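Side-chain contact in aluminum resistance protein (Clostridium novyi, PDB 3I16), which probably acts as a pyridoxal-phosphate-dependent carbon-sulfur lyase of the methionine gamma-lyase family and is probably involved in aluminum resistance: residues 395-398 against 399-403. Residues are numbered along the deposited sequence; the frame is centred on the assembly and turned at random.
Sequences APIR and EPYIA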
ATOM      1  N   ALA B 395     -10.930   1.892 -31.045  1.00 22.57           N
ATOM      2  CA  ALA B 395     -11.291   1.731 -32.444  1.00 23.77           C
ATOM      3  C   ALA B 395     -10.137   1.452 -33.384  1.00 27.91           C
ATOM      4  O   ALA B 395      -9.378   2.395 -33.696  1.00 28.83           O
ATOM      5  CB  ALA B 395     -11.970   2.981 -32.915  1.00 25.42           C
ATOM      6  N   PRO B 396     -10.022   0.189 -33.879  1.00 29.33           N
ATOM      7  CA  PRO B 396      -9.007  -0.159 -34.884  1.00 27.94           C
ATOM      8  C   PRO B 396      -9.127   0.771 -36.058  1.00 28.46           C
ATOM      9  O   PRO B 396     -10.250   1.028 -36.517  1.00 27.53           O
ATOM     10  CB  PRO B 396      -9.405  -1.572 -35.308  1.00 30.70           C
ATOM     11  CG  PRO B 396     -10.078  -2.145 -34.117  1.00 31.43           C
ATOM     12  CD  PRO B 396     -10.766  -1.005 -33.421  1.00 29.66           C
ATOM     13  N   ILE B 397      -8.004   1.287 -36.553  1.00 28.48           N
ATOM     14  CA  ILE B 397      -8.062   2.237 -37.673  1.00 28.23           C
ATOM     15  C   ILE B 397      -8.175   1.511 -39.022  1.00 30.61           C
ATOM     16  O   ILE B 397      -7.166   1.190 -39.660  1.00 32.37           O
ATOM     17  CB  ILE B 397      -6.861   3.219 -37.688  1.00 27.37           C
ATOM     18  CG1 ILE B 397      -6.688   3.903 -36.319  1.00 27.53           C
ATOM     19  CG2 ILE B 397      -7.074   4.246 -38.770  1.00 24.10           C
ATOM     20  CD1 ILE B 397      -7.930   4.566 -35.798  1.00 24.72           C
ATOM     21  N   ARG B 398      -9.415   1.286 -39.455  1.00 30.24           N
ATOM     22  CA  ARG B 398      -9.706   0.577 -40.699  1.00 29.84           C
ATOM     23  C   ARG B 398     -11.184   0.723 -41.005  1.00 29.67           C
ATOM     24  O   ARG B 398     -11.970   1.024 -40.114  1.00 28.56           O
ATOM     25  CB  ARG B 398      -9.382  -0.903 -40.550  1.00 29.60           C
ATOM     26  CG  ARG B 398     -10.248  -1.587 -39.542  1.00 31.08           C
ATOM     27  CD  ARG B 398      -9.595  -2.820 -39.013  1.00 31.28           C
ATOM     28  NE  ARG B 398     -10.525  -3.540 -38.147  1.00 36.36           N
ATOM     29  CZ  ARG B 398     -10.199  -4.542 -37.328  1.00 38.22           C
ATOM     30  NH1 ARG B 398      -8.937  -4.958 -37.220  1.00 44.29           N
ATOM     31  NH2 ARG B 398     -11.146  -5.122 -36.589  1.00 38.85           N
ATOM     32  N   GLU B 399     -11.548   0.513 -42.267  1.00 29.46           N
ATOM     33  CA  GLU B 399     -12.939   0.586 -42.690  1.00 29.08           C
ATOM     34  C   GLU B 399     -13.687  -0.584 -42.064  1.00 26.31           C
ATOM     35  O   GLU B 399     -13.107  -1.654 -41.865  1.00 27.52           O
ATOM     36  CB  GLU B 399     -13.053   0.497 -44.210  1.00 29.29           C
ATOM     37  CG  GLU B 399     -12.513   1.678 -44.961  1.00 32.69           C
ATOM     38  CD  GLU B 399     -12.287   1.362 -46.428  1.00 47.44           C
ATOM     39  OE1 GLU B 399     -11.760   0.257 -46.722  1.00 57.31           O
ATOM     40  OE2 GLU B 399     -12.602   2.217 -47.288  1.00 51.56           O
ATOM     41  N   PRO B 400     -14.962  -0.388 -41.734  1.00 24.16           N
ATOM     42  CA  PRO B 400     -15.809   0.799 -41.885  1.00 23.95           C
ATOM     43  C   PRO B 400     -15.721   1.820 -40.716  1.00 22.32           C
ATOM     44  O   PRO B 400     -16.643   2.631 -40.525  1.00 21.31           O
ATOM     45  CB  PRO B 400     -17.215   0.193 -41.988  1.00 24.01           C
ATOM     46  CG  PRO B 400     -17.097  -1.193 -41.400  1.00 25.35           C
ATOM     47  CD  PRO B 400     -15.679  -1.464 -41.036  1.00 24.43           C
ATOM     48  N   TYR B 401     -14.622   1.782 -39.958  1.00 20.77           N
ATOM     49  CA  TYR B 401     -14.376   2.728 -38.858  1.00 20.16           C
ATOM     50  C   TYR B 401     -15.425   2.621 -37.762  1.00 16.88           C
ATOM     51  O   TYR B 401     -16.269   3.489 -37.597  1.00 19.59           O
ATOM     52  CB  TYR B 401     -14.243   4.173 -39.383  1.00 21.30           C
ATOM     53  CG  TYR B 401     -13.184   4.272 -40.456  1.00 24.80           C
ATOM     54  CD1 TYR B 401     -11.846   4.047 -40.151  1.00 29.49           C
ATOM     55  CD2 TYR B 401     -13.518   4.583 -41.773  1.00 30.26           C
ATOM     56  CE1 TYR B 401     -10.860   4.102 -41.132  1.00 33.92           C
ATOM     57  CE2 TYR B 401     -12.547   4.654 -42.755  1.00 31.67           C
ATOM     58  CZ  TYR B 401     -11.219   4.409 -42.433  1.00 37.35           C
ATOM     59  OH  TYR B 401     -10.246   4.480 -43.408  1.00 40.49           O
ATOM     60  N   ILE B 402     -15.347   1.518 -37.037  1.00 17.83           N
ATOM     61  CA  ILE B 402     -16.239   1.218 -35.943  1.00 18.24           C
ATOM     62  C   ILE B 402     -15.536   1.610 -34.643  1.00 18.95           C
ATOM     63  O   ILE B 402     -14.360   1.326 -34.477  1.00 18.92           O
ATOM     64  CB  ILE B 402     -16.587  -0.274 -35.923  1.00 16.81           C
ATOM     65  CG1 ILE B 402     -17.213  -0.686 -37.267  1.00 20.21           C
ATOM     66  CG2 ILE B 402     -17.540  -0.574 -34.762  1.00 13.89           C
ATOM     67  CD1 ILE B 402     -17.355  -2.185 -37.454  1.00 16.12           C
ATOM     68  N   ALA B 403     -16.249   2.308 -33.760  1.00 18.41           N
ATOM     69  CA  ALA B 403     -15.753   2.676 -32.437  1.00 15.35           C
ATOM     70  C   ALA B 403     -16.474   1.767 -31.452  1.00 17.66           C
ATOM     71  O   ALA B 403     -17.648   1.429 -31.666  1.00 16.04           O
ATOM     72  CB  ALA B 403     -16.075   4.146 -32.146  1.00 15.03           C
TER
HETATM   73  O   HOH W   1     -12.748   0.361 -36.370  1.00 18.19           O
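Tyr401 and Arg398 close the loop of the β hairpin of strands 392-396 and 402-406, neighbours in an antiparallel sheet, a worked example of a cis-proline turn. The backbone N of Tyr401 donates to Arg398 O over 2.8 Å, reaching a lone pair in the carbonyl plane although the bond is bent to 134° at the hydrogen. The cis peptide before Pro400 folds the chain back for this i to i+3 closure, the mark of a type VI turn. With CG anti to its carbonyl carbon (chi1 -55°), Tyr401 swings its ring back under the turn, where one face meets the peptide leaving Arg398: CE1 lies 3.4 Å from Arg398 C.

At the strand end the packing is tight and buried. Ala395 CB sits 3.3 Å from Ile402 O, and Leu345 of helix 342-354 touches Ala395 and Ala403. Between this end and the turn, a water donates to Pro396 O (2.6 Å) and Ile402 O (2.7 Å).

The outward side chains of the turn are looser. Glu399 extends into solvent, while Pro396 CB sits over the centre of one face of the Arg398 guanidinium, 3.6 Å above its plane. One direct bond and one bridging water thus tie the two arms, whereas the long ion pair of Arg398 with Asp374 probably adds little.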